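Local coordinates for protein endoglucanase FnCel5A (PDB 3NCO) that probably hydrolyses internal beta-1,4-glucosidic bonds of cellulose, as a TIM-barrel enzyme of glycoside hydrolase family 5, at residues Y109-P112 with D113-P117; Q147-P151 with T152-E156; I175-P179 with N180-Y184. All coordinates share one frame; numbering follows the deposited sequence.

Contact 1: Y109-P112 with D113-P117; sequences YQAP and DKYGP
The carbonyl oxygen of A111 is shared by two amides of the following turn, and this pairing starts a new helix just after the previous one ends. Y115 N meets A111 O at 3.0 Å and lies nearly along the C=O direction, whereas K114 N, also 3.0 Å from A111 O, comes from above the carbonyl plane on a more bent bond (134° at the hydrogen). One residue on, G116 N reaches P112 O at 2.8 Å.

The Y115 side chain also comes to the A111 oxygen. Its ring turns an edge there, with CD2 3.4 Å from A111 O, and the same carbon lies 4.0 Å from A111 CB. Placing CG opposite the carbonyl carbon (chi1 -68°) lets the tyrosine lean back along the turn toward A111. Along the helix, extended K114 lays its CG over one face of that ring, 3.7 Å above the plane and offset toward the rim.

A111 takes the N-cap position and P112 the first turn, a place where a proline has no helical bond to forfeit. P117 is different: its nitrogen has no hydrogen for the preceding turn, and the helix kinks there. This surface junction links helix 106-110 to helix 112-130; P112 rests on N148 and L149 of the loop after strand 137-140, and D113 OD1 forms a salt bridge with K153 of helix 151-168.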
loop_
_atom_site.group_PDB
_atom_site.type_symbol
_atom_site.label_atom_id
_atom_site.label_comp_id
_atom_site.label_asym_id
_atom_site.label_seq_id
_atom_site.Cartn_x
_atom_site.Cartn_y
_atom_site.Cartn_z
ATOM N N TYR A 109 -3.978 10.705 -12.802
ATOM C CA TYR A 109 -3.114 11.736 -12.280
ATOM C C TYR A 109 -3.165 12.984 -13.115
ATOM O O TYR A 109 -3.021 14.110 -12.609
ATOM C CB TYR A 109 -1.679 11.231 -12.246
ATOM C CG TYR A 109 -1.342 10.274 -11.128
ATOM C CD1 TYR A 109 -1.461 10.657 -9.835
ATOM C CD2 TYR A 109 -0.932 8.949 -11.386
ATOM C CE1 TYR A 109 -1.113 9.819 -8.783
ATOM C CE2 TYR A 109 -0.594 8.068 -10.336
ATOM C CZ TYR A 109 -0.686 8.524 -9.028
ATOM O OH TYR A 109 -0.335 7.662 -7.975
ATOM N N GLN A 110 -3.377 12.829 -14.408
ATOM C CA GLN A 110 -3.339 13.990 -15.322
ATOM C C GLN A 110 -4.669 14.680 -15.565
ATOM O O GLN A 110 -4.731 15.899 -15.670
ATOM C CB GLN A 110 -2.765 13.583 -16.701
ATOM C CG GLN A 110 -2.710 14.724 -17.745
ATOM C CD GLN A 110 -1.670 15.837 -17.407
ATOM O OE1 GLN A 110 -0.754 15.634 -16.589
ATOM N NE2 GLN A 110 -1.823 17.005 -18.037
ATOM N N ALA A 111 -5.731 13.894 -15.661
ATOM C CA ALA A 111 -7.070 14.447 -15.950
ATOM C C ALA A 111 -8.121 13.768 -15.091
ATOM O O ALA A 111 -8.928 12.963 -15.613
ATOM C CB ALA A 111 -7.403 14.354 -17.412
ATOM N N PRO A 112 -8.101 14.055 -13.774
ATOM C CA PRO A 112 -9.035 13.323 -12.884
ATOM C C PRO A 112 -10.507 13.619 -13.186
ATOM O O PRO A 112 -11.355 12.752 -12.898
ATOM C CB PRO A 112 -8.664 13.833 -11.471
ATOM C CG PRO A 112 -7.988 15.205 -11.737
ATOM C CD PRO A 112 -7.210 14.964 -13.012
ATOM N N ASP A 113 -10.836 14.769 -13.762
ATOM C CA ASP A 113 -12.248 14.992 -14.078
ATOM C C ASP A 113 -12.711 13.965 -15.111
ATOM O O ASP A 113 -13.850 13.516 -15.059
ATOM C CB ASP A 113 -12.494 16.402 -14.610
ATOM C CG ASP A 113 -12.338 17.455 -13.553
ATOM O OD1 ASP A 113 -12.131 17.135 -12.338
ATOM O OD2 ASP A 113 -12.439 18.641 -13.969
ATOM N N LYS A 114 -11.816 13.581 -16.019
ATOM C CA LYS A 114 -12.189 12.686 -17.098
ATOM C C LYS A 114 -12.087 11.236 -16.647
ATOM O O LYS A 114 -12.909 10.404 -17.001
ATOM C CB LYS A 114 -11.354 12.940 -18.355
ATOM C CG LYS A 114 -11.617 11.912 -19.495
ATOM C CD LYS A 114 -10.796 12.233 -20.736
ATOM C CE LYS A 114 -11.091 11.227 -21.846
ATOM N NZ LYS A 114 -10.299 11.461 -23.113
ATOM N N TYR A 115 -11.050 10.928 -15.876
ATOM C CA TYR A 115 -10.756 9.530 -15.536
ATOM C C TYR A 115 -11.207 9.056 -14.144
ATOM O O TYR A 115 -11.199 7.868 -13.844
ATOM C CB TYR A 115 -9.250 9.246 -15.766
ATOM C CG TYR A 115 -8.930 9.302 -17.239
ATOM C CD1 TYR A 115 -9.155 8.205 -18.053
ATOM C CD2 TYR A 115 -8.431 10.459 -17.826
ATOM C CE1 TYR A 115 -8.889 8.263 -19.449
ATOM C CE2 TYR A 115 -8.161 10.533 -19.193
ATOM C CZ TYR A 115 -8.391 9.420 -19.991
ATOM O OH TYR A 115 -8.112 9.558 -21.363
ATOM N N GLY A 116 -11.631 9.999 -13.305
ATOM C CA GLY A 116 -12.274 9.618 -12.036
ATOM C C GLY A 116 -13.492 8.741 -12.283
ATOM O O GLY A 116 -13.650 7.722 -11.588
ATOM N N PRO A 117 -14.365 9.137 -13.227
ATOM C CA PRO A 117 -15.468 8.240 -13.525
ATOM C C PRO A 117 -15.047 6.862 -14.011
ATOM O O PRO A 117 -15.826 5.923 -13.864
ATOM C CB PRO A 117 -16.225 8.979 -14.629
ATOM C CG PRO A 117 -15.939 10.441 -14.361
ATOM C CD PRO A 117 -14.490 10.416 -13.952
#

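Contact 2: Q147-P151 with T152-E156; sequences QNLTP and TKWNE. With PO4 (phosphate ion), chain E.
N148 begins the contact through its backbone oxygen, which sits 3.7 Å from K153 CG, while its side-chain ND2 is held by Q110 O. The chain then folds through an inverse gamma turn centred on L149. That leucine splits its two methyls: CD1 packs 3.9 Å from K153 CB, and CD2 approaches W154 CE3 at 4.1 Å, meeting the indole at a slant. The indole NE1 is bonded to D177 O.

T150 is the N-cap. Its hydroxyl stands between the backbone N and the carbonyl carbon (chi1 58°), which aims OG1 at K153 N, 3.2 Å away on a nearly straight bond (165°). The same OG1 also touches K153 CG. The T150 carbonyl accepts from W154 N at 2.8 Å almost head-on. Replacing the threonine by an alanine would probably leave the K153 amide without its capping oxygen and K153 CG without the OG1 beside it.

P151 opens the helix and its O takes N155 N at 2.9 Å; a water donates to P151 O too, and more weakly to N155 OD1. The N155 amide is held by the protein, OD1 accepting from K191 N and ND2 donating to E189 O. Beside this first turn a phosphate, probably from the crystallisation liquor, is an additional partner, bonded by T152 OG1 (2.7 Å to O3) and N155 ND2 (3.0 Å to O4).

The chemistry is that of a helix start: the K153 amide is met by the T150 side chain, the next two by carbonyls, and the partial positive charge of this end probably helps the anion settle.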
loop_
_atom_site.group_PDB
_atom_site.type_symbol
_atom_site.label_atom_id
_atom_site.label_comp_id
_atom_site.label_asym_id
_atom_site.label_seq_id
_atom_site.Cartn_x
_atom_site.Cartn_y
_atom_site.Cartn_z
ATOM N N GLN A 147 -0.451 14.890 -8.115
ATOM C CA GLN A 147 -0.491 15.631 -9.361
ATOM C C GLN A 147 -1.824 16.321 -9.461
ATOM O O GLN A 147 -2.179 17.043 -8.539
ATOM C CB GLN A 147 -0.157 14.758 -10.585
ATOM C CG GLN A 147 1.316 14.285 -10.512
ATOM C CD GLN A 147 1.765 13.711 -11.845
ATOM O OE1 GLN A 147 1.799 14.423 -12.859
ATOM N NE2 GLN A 147 2.081 12.431 -11.867
ATOM N N ASN A 148 -2.566 16.143 -10.549
ATOM C CA ASN A 148 -3.796 16.934 -10.725
ATOM C C ASN A 148 -4.959 16.371 -9.917
ATOM O O ASN A 148 -6.007 16.993 -9.802
ATOM C CB ASN A 148 -4.147 16.983 -12.187
ATOM C CG ASN A 148 -3.178 17.895 -12.956
ATOM O OD1 ASN A 148 -2.513 18.773 -12.333
ATOM N ND2 ASN A 148 -3.026 17.655 -14.243
ATOM N N LEU A 149 -4.811 15.147 -9.455
ATOM C CA LEU A 149 -5.728 14.601 -8.432
ATOM C C LEU A 149 -5.303 15.121 -7.068
ATOM O O LEU A 149 -4.658 14.395 -6.247
ATOM C CB LEU A 149 -5.750 13.090 -8.486
ATOM C CG LEU A 149 -6.778 12.367 -7.593
ATOM C CD1 LEU A 149 -8.188 12.671 -7.951
ATOM C CD2 LEU A 149 -6.534 10.845 -7.713
ATOM N N THR A 150 -5.618 16.419 -6.895
ATOM C CA THR A 150 -5.237 17.193 -5.710
ATOM C C THR A 150 -6.009 16.671 -4.501
ATOM O O THR A 150 -6.985 15.944 -4.672
ATOM C CB THR A 150 -5.621 18.658 -5.899
ATOM O OG1 THR A 150 -7.044 18.727 -6.131
ATOM C CG2 THR A 150 -4.920 19.234 -7.127
ATOM N N PRO A 151 -5.597 17.051 -3.274
ATOM C CA PRO A 151 -6.380 16.670 -2.090
ATOM C C PRO A 151 -7.871 16.999 -2.256
ATOM O O PRO A 151 -8.730 16.188 -1.926
ATOM C CB PRO A 151 -5.714 17.510 -0.965
ATOM C CG PRO A 151 -4.260 17.550 -1.375
ATOM C CD PRO A 151 -4.356 17.766 -2.915
ATOM N N THR A 152 -8.182 18.165 -2.803
ATOM C CA THR A 152 -9.582 18.527 -3.074
ATOM C C THR A 152 -10.299 17.591 -4.037
ATOM O O THR A 152 -11.437 17.179 -3.778
ATOM C CB THR A 152 -9.621 19.996 -3.555
ATOM O OG1 THR A 152 -9.087 20.832 -2.523
ATOM C CG2 THR A 152 -11.035 20.481 -3.986
ATOM N N LYS A 153 -9.668 17.276 -5.160
ATOM C CA LYS A 153 -10.307 16.395 -6.149
ATOM C C LYS A 153 -10.442 15.013 -5.563
ATOM O O LYS A 153 -11.423 14.307 -5.818
ATOM C CB LYS A 153 -9.412 16.294 -7.383
ATOM C CG LYS A 153 -9.324 17.600 -8.177
ATOM C CD LYS A 153 -10.554 17.875 -9.044
ATOM C CE LYS A 153 -10.358 19.044 -10.039
ATOM N NZ LYS A 153 -11.771 19.286 -10.518
ATOM N N TRP A 154 -9.435 14.595 -4.803
ATOM C CA TRP A 154 -9.514 13.282 -4.205
ATOM C C TRP A 154 -10.613 13.215 -3.178
ATOM O O TRP A 154 -11.304 12.212 -3.093
ATOM C CB TRP A 154 -8.170 12.975 -3.595
ATOM C CG TRP A 154 -8.079 11.754 -2.820
ATOM C CD1 TRP A 154 -7.661 11.686 -1.530
ATOM C CD2 TRP A 154 -8.349 10.391 -3.255
ATOM N NE1 TRP A 154 -7.663 10.364 -1.108
ATOM C CE2 TRP A 154 -8.030 9.551 -2.155
ATOM C CE3 TRP A 154 -8.733 9.808 -4.470
ATOM C CZ2 TRP A 154 -8.172 8.145 -2.202
ATOM C CZ3 TRP A 154 -8.847 8.391 -4.538
ATOM C CH2 TRP A 154 -8.598 7.593 -3.387
ATOM N N ASN A 155 -10.789 14.271 -2.401
ATOM C CA ASN A 155 -11.790 14.275 -1.362
ATOM C C ASN A 155 -13.161 14.176 -2.032
ATOM O O ASN A 155 -14.127 13.669 -1.435
ATOM C CB ASN A 155 -11.696 15.594 -0.563
ATOM C CG ASN A 155 -10.642 15.529 0.500
ATOM O OD1 ASN A 155 -10.317 14.449 0.940
ATOM N ND2 ASN A 155 -10.086 16.650 0.884
ATOM N N GLU A 156 -13.239 14.681 -3.264
ATOM C CA GLU A 156 -14.485 14.626 -4.032
ATOM C C GLU A 156 -14.731 13.263 -4.678
ATOM O O GLU A 156 -15.880 12.765 -4.726
ATOM C CB GLU A 156 -14.549 15.740 -5.092
ATOM C CG GLU A 156 -14.539 17.154 -4.428
ATOM C CD GLU A 156 -14.232 18.353 -5.374
ATOM O OE1 GLU A 156 -14.468 19.520 -4.927
ATOM O OE2 GLU A 156 -13.724 18.160 -6.504
HETATM P P PO4 E . -11.176 20.472 0.256
HETATM O O1 PO4 E . -9.744 20.513 0.764
HETATM O O2 PO4 E . -12.155 21.037 1.287
HETATM O O3 PO4 E . -11.194 21.360 -0.988
HETATM O O4 PO4 E . -11.639 19.024 0.028
HETATM O O HOH W 1 -7.594 14.389 0.088
#

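Contact 3: I175-P179 with N180-Y184; sequences IIDVP and NWSNY
S182 folds back on V178 and makes the tight side of this turn. Its hydroxyl donates to V178 O across an unusually short 2.5 Å from OG, and S182 CA adds a C-H contact to the same oxygen at 3.0 Å, so one carbonyl oxygen receives both the hydroxyl and a C-H of the same residue. With OG opposite its own carbonyl carbon (chi1 -51°), the serine also brings that hydroxyl oxygen within 3.5 Å of D177 CB. V178 packs alongside: its CG1 methyl lies 3.5 Å from N183 O and 3.9 Å from S182 CA.

The turn is closed by S182 N, bonded to P179 O at 2.9 Å. This bond is bent (138° at the hydrogen), and the donor stands well above the carbonyl plane. It spans a beta turn over P179-S182, close to type I', in which N180, W181 and S182 all take left-handed helical conformations; a weak bond from N183 N to N180 O follows.

Away from this turn the contact loosens. The N180 side chain leads off and touches Y186. W181, an exposed residue, makes little of the contact with the first segment, and its side chain touches E144 and A146 of another loop instead.

The bend sits at the C-terminal end of strand 174-177, where D177 OD2 accepts from E144 N. V178 packs on V200 of strand 198-204, P179 on P151 and W154 of helix 151-168, and Y184 stacks on H241 of helix 232-252.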
loop_
_atom_site.group_PDB
_atom_site.type_symbol
_atom_site.label_atom_id
_atom_site.label_comp_id
_atom_site.label_asym_id
_atom_site.label_seq_id
_atom_site.Cartn_x
_atom_site.Cartn_y
_atom_site.Cartn_z
ATOM N N ILE A 175 -9.597 1.072 2.314
ATOM C CA ILE A 175 -8.453 1.881 2.756
ATOM C C ILE A 175 -8.382 3.117 1.874
ATOM O O ILE A 175 -8.396 3.003 0.645
ATOM C CB ILE A 175 -7.142 1.076 2.629
ATOM C CG1 ILE A 175 -7.135 -0.006 3.714
ATOM C CG2 ILE A 175 -5.872 1.956 2.794
ATOM C CD1 ILE A 175 -6.289 -1.179 3.339
ATOM N N ILE A 176 -8.308 4.267 2.543
ATOM C CA ILE A 176 -8.234 5.582 1.898
ATOM C C ILE A 176 -6.828 6.182 2.023
ATOM O O ILE A 176 -6.339 6.422 3.139
ATOM C CB ILE A 176 -9.252 6.585 2.580
ATOM C CG1 ILE A 176 -10.627 5.954 2.675
ATOM C CG2 ILE A 176 -9.275 7.927 1.876
ATOM C CD1 ILE A 176 -11.182 5.391 1.361
ATOM N N ASP A 177 -6.167 6.399 0.890
ATOM C CA ASP A 177 -4.816 6.986 0.888
ATOM C C ASP A 177 -4.822 8.480 1.115
ATOM O O ASP A 177 -5.648 9.193 0.625
ATOM C CB ASP A 177 -4.112 6.736 -0.462
ATOM C CG ASP A 177 -3.623 5.229 -0.597
ATOM O OD1 ASP A 177 -4.411 4.314 -0.226
ATOM O OD2 ASP A 177 -2.508 4.979 -1.135
ATOM N N VAL A 178 -3.837 8.895 1.862
ATOM C CA VAL A 178 -3.465 10.316 2.001
ATOM C C VAL A 178 -3.038 10.822 0.612
ATOM O O VAL A 178 -2.380 10.068 -0.143
ATOM C CB VAL A 178 -2.323 10.363 3.034
ATOM C CG1 VAL A 178 -1.758 11.768 3.051
ATOM C CG2 VAL A 178 -2.945 10.006 4.386
ATOM N N PRO A 179 -3.418 12.070 0.262
ATOM C CA PRO A 179 -3.107 12.611 -1.085
ATOM C C PRO A 179 -1.646 13.088 -1.151
ATOM O O PRO A 179 -0.854 12.788 -0.236
ATOM C CB PRO A 179 -4.125 13.734 -1.281
ATOM C CG PRO A 179 -4.394 14.218 0.150
ATOM C CD PRO A 179 -4.157 13.050 1.105
ATOM N N ASN A 180 -1.273 13.754 -2.266
ATOM C CA ASN A 180 0.113 14.203 -2.492
ATOM C C ASN A 180 1.131 13.088 -2.238
ATOM O O ASN A 180 2.057 13.197 -1.418
ATOM C CB ASN A 180 0.440 15.454 -1.680
ATOM C CG ASN A 180 1.364 16.393 -2.427
ATOM O OD1 ASN A 180 0.921 17.386 -3.015
ATOM N ND2 ASN A 180 2.661 16.090 -2.401
ATOM N N TRP A 181 0.944 12.010 -2.989
ATOM C CA TRP A 181 1.824 10.822 -2.889
ATOM C C TRP A 181 1.736 10.108 -1.544
ATOM O O TRP A 181 2.645 9.304 -1.222
ATOM C CB TRP A 181 3.294 11.197 -3.134
ATOM C CG TRP A 181 3.483 11.916 -4.361
ATOM C CD1 TRP A 181 3.820 13.256 -4.515
ATOM C CD2 TRP A 181 3.376 11.380 -5.656
ATOM N NE1 TRP A 181 3.924 13.555 -5.835
ATOM C CE2 TRP A 181 3.664 12.428 -6.567
ATOM C CE3 TRP A 181 3.094 10.119 -6.150
ATOM C CZ2 TRP A 181 3.647 12.246 -7.938
ATOM C CZ3 TRP A 181 3.069 9.932 -7.531
ATOM C CH2 TRP A 181 3.363 10.986 -8.404
ATOM N N SER A 182 0.710 10.425 -0.738
ATOM C CA SER A 182 0.545 9.769 0.566
ATOM C C SER A 182 1.695 10.122 1.555
ATOM O O SER A 182 1.961 9.409 2.533
ATOM C CB SER A 182 0.230 8.256 0.340
ATOM O OG SER A 182 -0.876 8.188 -0.602
ATOM N N ASN A 183 2.275 11.294 1.335
ATOM C CA ASN A 183 3.313 11.785 2.242
ATOM C C ASN A 183 2.660 12.200 3.577
ATOM O O ASN A 183 1.549 12.781 3.589
ATOM C CB ASN A 183 4.023 12.963 1.591
ATOM C CG ASN A 183 5.030 13.633 2.529
ATOM O OD1 ASN A 183 4.656 14.431 3.395
ATOM N ND2 ASN A 183 6.300 13.304 2.347
ATOM N N TYR A 184 3.314 11.821 4.679
ATOM C CA TYR A 184 2.757 11.938 6.039
ATOM C C TYR A 184 2.201 13.336 6.305
ATOM O O TYR A 184 1.180 13.465 6.984
ATOM C CB TYR A 184 3.823 11.552 7.113
ATOM C CG TYR A 184 4.748 12.704 7.353
ATOM C CD1 TYR A 184 4.457 13.650 8.340
ATOM C CD2 TYR A 184 5.845 12.922 6.519
ATOM C CE1 TYR A 184 5.244 14.766 8.516
ATOM C CE2 TYR A 184 6.655 14.090 6.679
ATOM C CZ TYR A 184 6.333 14.986 7.703
ATOM O OH TYR A 184 7.079 16.139 7.854
#

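In the fold
The three contacts show how a TIM barrel turns away from its parallel strands: in series along the chain, they occupy the connections that follow strands 97-101, 137-140 and 174-177, neighbours in the eight-stranded barrel. Contacts 1 and 2 both start helices, 112-130 and 151-168, and their centres are about 10 Å apart. Contact 3 lies deeper, about 11 Å from contact 2 and about 17 Å from contact 1 between centres. Q147 of contact 2 touches both Y109 and W181, which also meet each other. Together they lie in adjoining loops at the C-terminal end of the barrel, the side on which TIM-barrel glycosidases carry their active sites.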